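Local atomic coordinates of oligogalacturonate lyase (Yersinia enterocolitica subsp. enterocolitica, PDB entry 3PE7), a protein that cleaves oligogalacturonates, short fragments of pectin, by beta-elimination in the cytoplasm, and binds manganese and calcium ions. Residues Gln119-Ala122 and Glu123-Gly126; Ile142-Arg146 and Glu147-Pro151; Pro193-Pro197 and Tyr198-Thr202. All blocks are in the same frame, centred on the assembly; numbering follows the deposited sequence.

Interaction 1: Gln119-Ala122 and Glu123-Gly126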
# COMPACT_ATOMS: atom_id res chain seq x y z
N GLN A 119 11.17 -16.95 8.32
CA GLN A 119 11.88 -17.07 7.05
C GLN A 119 11.09 -17.93 6.07
O GLN A 119 10.72 -19.07 6.39
CB GLN A 119 13.28 -17.65 7.26
CG GLN A 119 14.07 -17.81 5.97
CD GLN A 119 15.50 -18.23 6.21
OE1 GLN A 119 15.81 -19.41 6.19
NE2 GLN A 119 16.37 -17.26 6.44
N VAL A 120 10.84 -17.40 4.88
CA VAL A 120 10.21 -18.18 3.84
C VAL A 120 11.14 -19.36 3.56
O VAL A 120 12.34 -19.16 3.33
CB VAL A 120 9.98 -17.35 2.56
CG1 VAL A 120 9.34 -18.20 1.46
CG2 VAL A 120 9.10 -16.10 2.87
N PRO A 121 10.61 -20.60 3.62
CA PRO A 121 11.50 -21.76 3.46
C PRO A 121 12.04 -21.91 2.03
O PRO A 121 11.50 -21.31 1.10
CB PRO A 121 10.64 -22.96 3.91
CG PRO A 121 9.22 -22.49 3.87
CD PRO A 121 9.22 -20.98 3.95
N ALA A 122 13.10 -22.71 1.89
CA ALA A 122 13.89 -22.86 0.65
C ALA A 122 13.14 -23.10 -0.65
O ALA A 122 13.52 -22.56 -1.69
CB ALA A 122 14.93 -24.00 0.83
N GLU A 123 12.10 -23.92 -0.58
CA GLU A 123 11.38 -24.39 -1.77
C GLU A 123 10.31 -23.41 -2.25
O GLU A 123 9.56 -23.71 -3.17
CB GLU A 123 10.71 -25.73 -1.48
CG GLU A 123 11.65 -26.93 -1.41
CD GLU A 123 10.89 -28.26 -1.43
OE1 GLU A 123 11.07 -29.07 -0.49
OE2 GLU A 123 10.13 -28.51 -2.40
N TRP A 124 10.25 -22.25 -1.59
CA TRP A 124 9.22 -21.25 -1.82
C TRP A 124 9.84 -19.86 -1.94
O TRP A 124 10.96 -19.63 -1.49
CB TRP A 124 8.18 -21.28 -0.69
CG TRP A 124 7.47 -22.61 -0.58
CD1 TRP A 124 7.90 -23.72 0.08
CD2 TRP A 124 6.21 -22.96 -1.18
NE1 TRP A 124 7.00 -24.74 -0.06
CE2 TRP A 124 5.96 -24.31 -0.83
CE3 TRP A 124 5.28 -22.27 -1.96
CZ2 TRP A 124 4.80 -24.97 -1.23
CZ3 TRP A 124 4.13 -22.93 -2.38
CH2 TRP A 124 3.90 -24.28 -2.01
N VAL A 125 9.09 -18.95 -2.56
CA VAL A 125 9.48 -17.55 -2.72
C VAL A 125 8.33 -16.67 -2.22
O VAL A 125 7.18 -16.83 -2.65
CB VAL A 125 9.80 -17.20 -4.20
CG1 VAL A 125 10.32 -15.77 -4.32
CG2 VAL A 125 10.80 -18.19 -4.80
N GLY A 126 8.64 -15.73 -1.33
CA GLY A 126 7.65 -14.76 -0.88
C GLY A 126 7.19 -13.90 -2.05
O GLY A 126 8.01 -13.45 -2.86
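P121 and W124 are the two ends of a type I beta turn, which W124 N closes by bonding to P121 O at 3.1 Å, with an N-H...O angle of 150°. The turn belongs to a seven-bladed beta-propeller. It is the short link from strand 114-119, the last of one four-stranded sheet, to strand 124-132, an outer strand of the next. V120, just before the turn, points its side chain across to the returning chain. Its CG1 branch lies anti to the backbone N (chi1 179°) and faces the start of the new strand. V120 CG1 packs against W124 CB at 3.9 Å and lies 3.7 Å from W124 O. V120 CG1 also reaches G126 N at 3.8 Å, so one branch touches three places on the returning chain. V120 is buried, and E143 of the adjacent strand 138-145 also packs on it and on P121. The indole of W124 starts beside its own backbone N (chi1 -61°). This turns the ring back to the proline, whose side chain it crosses at a slant. R169 makes a cation-pi contact with this indole, and R145 also packs on it. A122 and E123 form the exposed corner of the turn. The side chain of E123 is extended and its end leads away from the loop. Before the turn, Q119 NE2 bonds to N103 OD1, which ties the end of the first strand to its own sheet. The link between the proline and indole rings is light, with P121 CG lying 4.2 Å from W124 CD1.

Interaction 2: Ile142-Arg146 and Glu147-Pro151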
# COMPACT_ATOMS: atom_id res chain seq x y z
N ILE A 142 1.69 -14.29 0.75
CA ILE A 142 1.69 -15.33 -0.27
C ILE A 142 3.09 -15.89 -0.45
O ILE A 142 4.06 -15.15 -0.46
CB ILE A 142 1.20 -14.78 -1.64
CG1 ILE A 142 -0.21 -14.19 -1.54
CG2 ILE A 142 1.24 -15.87 -2.74
CD1 ILE A 142 -1.28 -15.17 -1.08
N GLU A 143 3.18 -17.21 -0.57
CA GLU A 143 4.42 -17.87 -1.00
C GLU A 143 4.15 -18.66 -2.27
O GLU A 143 3.09 -19.29 -2.41
CB GLU A 143 4.96 -18.79 0.09
CG GLU A 143 5.43 -18.03 1.34
CD GLU A 143 5.82 -18.94 2.48
OE1 GLU A 143 5.76 -20.19 2.32
OE2 GLU A 143 6.21 -18.39 3.53
N ILE A 144 5.09 -18.61 -3.21
CA ILE A 144 4.93 -19.28 -4.50
C ILE A 144 6.02 -20.34 -4.60
O ILE A 144 7.15 -20.10 -4.19
CB ILE A 144 5.04 -18.28 -5.68
CG1 ILE A 144 3.98 -17.17 -5.52
CG2 ILE A 144 4.95 -19.01 -7.04
CD1 ILE A 144 3.83 -16.18 -6.71
N ARG A 145 5.67 -21.52 -5.11
CA ARG A 145 6.66 -22.59 -5.20
C ARG A 145 7.80 -22.11 -6.08
O ARG A 145 7.56 -21.52 -7.13
CB ARG A 145 6.03 -23.87 -5.75
CG ARG A 145 6.90 -25.08 -5.50
CD ARG A 145 6.32 -26.36 -6.11
NE ARG A 145 5.04 -26.75 -5.51
CZ ARG A 145 4.90 -27.29 -4.30
NH1 ARG A 145 5.95 -27.52 -3.52
NH2 ARG A 145 3.69 -27.61 -3.86
N ARG A 146 9.04 -22.33 -5.64
CA ARG A 146 10.22 -21.84 -6.37
C ARG A 146 10.21 -22.27 -7.84
O ARG A 146 10.55 -21.49 -8.73
CB ARG A 146 11.52 -22.29 -5.70
CG ARG A 146 12.77 -21.78 -6.43
CD ARG A 146 14.05 -22.18 -5.74
NE ARG A 146 14.15 -21.58 -4.41
CZ ARG A 146 14.46 -20.30 -4.18
NH1 ARG A 146 14.69 -19.46 -5.18
NH2 ARG A 146 14.51 -19.87 -2.93
N GLU A 147 9.86 -23.54 -8.07
CA GLU A 147 9.76 -24.11 -9.42
C GLU A 147 8.86 -23.29 -10.34
O GLU A 147 9.08 -23.25 -11.56
CB GLU A 147 9.17 -25.52 -9.35
CG GLU A 147 10.07 -26.64 -9.72
CD GLU A 147 9.26 -27.85 -10.16
OE1 GLU A 147 9.57 -28.46 -11.22
OE2 GLU A 147 8.27 -28.17 -9.45
N ASP A 148 7.85 -22.67 -9.74
CA ASP A 148 6.84 -21.91 -10.47
C ASP A 148 7.13 -20.42 -10.49
O ASP A 148 6.48 -19.67 -11.23
CB ASP A 148 5.46 -22.13 -9.85
CG ASP A 148 4.94 -23.53 -10.04
OD1 ASP A 148 5.51 -24.27 -10.88
OD2 ASP A 148 3.95 -23.89 -9.37
N TRP A 149 8.09 -19.97 -9.69
CA TRP A 149 8.38 -18.55 -9.58
C TRP A 149 9.35 -18.08 -10.66
O TRP A 149 10.30 -18.79 -10.99
CB TRP A 149 8.96 -18.20 -8.21
CG TRP A 149 9.37 -16.75 -8.11
CD1 TRP A 149 10.65 -16.26 -7.98
CD2 TRP A 149 8.51 -15.61 -8.17
NE1 TRP A 149 10.62 -14.88 -7.93
CE2 TRP A 149 9.32 -14.46 -8.04
CE3 TRP A 149 7.12 -15.45 -8.33
CZ2 TRP A 149 8.80 -13.16 -8.07
CZ3 TRP A 149 6.60 -14.15 -8.34
CH2 TRP A 149 7.44 -13.02 -8.22
N VAL A 150 9.08 -16.90 -11.21
CA VAL A 150 10.04 -16.18 -12.04
C VAL A 150 10.04 -14.71 -11.57
O VAL A 150 9.01 -14.21 -11.12
CB VAL A 150 9.68 -16.26 -13.55
CG1 VAL A 150 9.60 -17.72 -14.02
CG2 VAL A 150 8.38 -15.53 -13.85
N PRO A 151 11.20 -14.02 -11.68
CA PRO A 151 11.25 -12.60 -11.35
C PRO A 151 10.34 -11.78 -12.27
O PRO A 151 10.44 -11.88 -13.49
CB PRO A 151 12.73 -12.22 -11.58
CG PRO A 151 13.48 -13.49 -11.56
CD PRO A 151 12.53 -14.57 -12.02
O HOH W 1 3.96 -26.79 -8.38
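I144 and W149 make the close apolar part of this contact. I144 CD1 meets the six-membered part of the indole, 3.7 Å from W149 CE3. CZ3 of the same ring is almost as near. The tryptophan's CG is anti to its backbone N (chi1 176°), which turns the ring back towards the strand. V125 of the neighbouring strand also packs on this indole, and P151 N sits over one face of it, towards the rim. Two successive backbone bonds, each from a residue to the one three places before it, bring the chain round. D148 N bonds to R145 O at 2.9 Å, and W149 N bonds to R146 O at 3.0 Å. This bend ends strand 138-145, the second strand of a propeller sheet, and starts the loop that leads to helix 155-161. The other side is looser and wetter. R145 and D148 do not touch through their charged atoms: R145 NE and D148 OD2 are 4.9 Å apart. A water spans them, donating to D148 OD2 at 3.1 Å and taking only a weak bond from R145 NE. The stronger partner of D148 OD2 is C167 N, beyond the bend. The CB of R146 points away from the bend, and R146 NE bonds to A122 O of the preceding loop. E147 is exposed, with its OE2 5.3 Å from R145 NE, too far for a salt bridge.

Interaction 3: Pro193-Pro197 and Tyr198-Thr202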
# COMPACT_ATOMS: atom_id res chain seq x y z
N PRO A 193 -3.14 -10.66 0.11
CA PRO A 193 -3.97 -11.06 1.26
C PRO A 193 -3.96 -9.97 2.33
O PRO A 193 -2.91 -9.42 2.63
CB PRO A 193 -3.29 -12.34 1.76
CG PRO A 193 -1.84 -12.16 1.36
CD PRO A 193 -1.92 -11.48 0.02
N ILE A 194 -5.13 -9.67 2.88
CA ILE A 194 -5.24 -8.59 3.85
C ILE A 194 -6.25 -9.02 4.94
O ILE A 194 -7.41 -9.28 4.63
CB ILE A 194 -5.68 -7.25 3.17
CG1 ILE A 194 -6.73 -7.49 2.09
CG2 ILE A 194 -4.43 -6.49 2.58
CD1 ILE A 194 -7.35 -6.25 1.41
N TYR A 195 -5.77 -9.11 6.18
CA TYR A 195 -6.67 -9.32 7.34
C TYR A 195 -7.72 -8.20 7.37
O TYR A 195 -7.38 -7.03 7.18
CB TYR A 195 -5.89 -9.27 8.65
CG TYR A 195 -5.46 -10.62 9.20
CD1 TYR A 195 -4.11 -10.95 9.34
CD2 TYR A 195 -6.42 -11.55 9.63
CE1 TYR A 195 -3.72 -12.19 9.86
CE2 TYR A 195 -6.05 -12.77 10.14
CZ TYR A 195 -4.70 -13.09 10.26
OH TYR A 195 -4.35 -14.30 10.78
N ARG A 196 -8.98 -8.54 7.64
CA ARG A 196 -9.99 -7.52 7.92
C ARG A 196 -9.64 -6.86 9.25
O ARG A 196 -9.48 -7.56 10.26
CB ARG A 196 -11.38 -8.15 8.02
CG ARG A 196 -12.49 -7.11 8.30
CD ARG A 196 -13.87 -7.77 8.29
NE ARG A 196 -14.96 -6.81 8.52
CZ ARG A 196 -16.20 -7.17 8.83
NH1 ARG A 196 -17.15 -6.25 9.00
NH2 ARG A 196 -16.50 -8.46 8.99
N PRO A 197 -9.51 -5.51 9.27
CA PRO A 197 -9.25 -4.87 10.56
C PRO A 197 -10.31 -5.27 11.61
O PRO A 197 -11.51 -5.26 11.31
CB PRO A 197 -9.36 -3.37 10.23
CG PRO A 197 -8.93 -3.27 8.80
CD PRO A 197 -9.49 -4.54 8.16
N TYR A 198 -9.83 -5.63 12.80
CA TYR A 198 -10.68 -5.99 13.97
C TYR A 198 -11.52 -7.25 13.79
O TYR A 198 -12.44 -7.51 14.58
CB TYR A 198 -11.54 -4.78 14.42
CG TYR A 198 -10.70 -3.52 14.50
CD1 TYR A 198 -9.78 -3.34 15.52
CD2 TYR A 198 -10.78 -2.55 13.50
CE1 TYR A 198 -8.99 -2.20 15.57
CE2 TYR A 198 -9.99 -1.42 13.53
CZ TYR A 198 -9.10 -1.25 14.56
OH TYR A 198 -8.32 -0.11 14.60
N ASP A 199 -11.20 -8.03 12.75
CA ASP A 199 -11.88 -9.31 12.52
C ASP A 199 -10.89 -10.33 11.92
O ASP A 199 -10.83 -10.52 10.71
CB ASP A 199 -13.10 -9.13 11.61
CG ASP A 199 -13.81 -10.44 11.27
OD1 ASP A 199 -13.69 -11.41 12.06
OD2 ASP A 199 -14.50 -10.49 10.23
N ASP A 200 -10.12 -10.96 12.80
CA ASP A 200 -9.16 -11.99 12.36
C ASP A 200 -9.79 -13.17 11.63
O ASP A 200 -9.08 -13.89 10.93
CB ASP A 200 -8.33 -12.51 13.53
CG ASP A 200 -7.44 -11.45 14.13
OD1 ASP A 200 -6.65 -11.83 15.01
OD2 ASP A 200 -7.51 -10.26 13.74
N SER A 201 -11.10 -13.37 11.79
CA SER A 201 -11.78 -14.48 11.14
C SER A 201 -11.97 -14.26 9.63
O SER A 201 -12.31 -15.20 8.92
CB SER A 201 -13.13 -14.74 11.82
OG SER A 201 -12.96 -15.32 13.12
N THR A 202 -11.72 -13.04 9.14
CA THR A 202 -11.93 -12.73 7.73
C THR A 202 -10.63 -12.26 7.04
O THR A 202 -10.00 -11.30 7.47
CB THR A 202 -13.01 -11.64 7.55
OG1 THR A 202 -14.23 -12.09 8.15
CG2 THR A 202 -13.29 -11.39 6.07
O HOH W 2 -7.38 -8.04 12.06
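D199 OD2 is gripped by two donors that arrive from opposite faces of its carboxylate. T202 OG1 donates to D199 OD2 at 2.6 Å, and R196 NH2 makes a salt bridge to D199 OD2 at 3.1 Å. The guanidinium and carboxylate planes are 71° apart, so this is a slanted, single-atom bridge and not a flat, paired one. The arginine leaves the backbone with CG anti to N (chi1 -179°) and stays extended to NE, which carries its head past D199 CB. R196 NH2 also forms a salt bridge with E272 OE1, and R196 NE a hydrogen bond with G249 O, so the head has three partners. The backbone folds back in two steps. A type II turn runs from R196 to D199, with Y198 at a positive phi, and D199 N bonds to R196 O at 3.1 Å. A type I turn then runs from D199 to T202. The return is sealed by R196 N bonding to T202 O at 2.9 Å, nearly straight at 170°. A water donates to both R196 O and D200 OD2, each at 2.8 Å, and so bridges the strand end to the loop. The other oxygen of that carboxylate, OD1, forms a salt bridge with K138. On the flank, D200 O lies at the edge of the Y195 ring, in its plane, 3.3 Å from Y195 CE2. The hydroxyl of Y195 bonds to E223. The Y198 ring packs on P197, its neighbour in the turn. E272 is a calcium ligand, and the R196 side chain is about 5 Å from the ion. The arrangement is a two-turn link between adjacent antiparallel strands of a propeller blade, with its arginine in the second shell of a calcium site.

In the fold
From the N terminus, interaction 1 comes first and closes the link between the sheet ending in strand 114-119 and the sheet opening with strand 124-132. Interaction 2 follows at the end of strand 138-145, next to 124-132 in that same sheet. The two touch directly: V125 N to I144 O and E123 O to R146 N are probable backbone hydrogen bonds. Interaction 3 lies in the next sheet and joins strand 190-196 to strand 202-207. It meets interaction 2 where I142 CG1 packs on P193 CD at 3.6 Å, but does not touch interaction 1. All three run in series. None nests within or crosses another, and together they span successive blades.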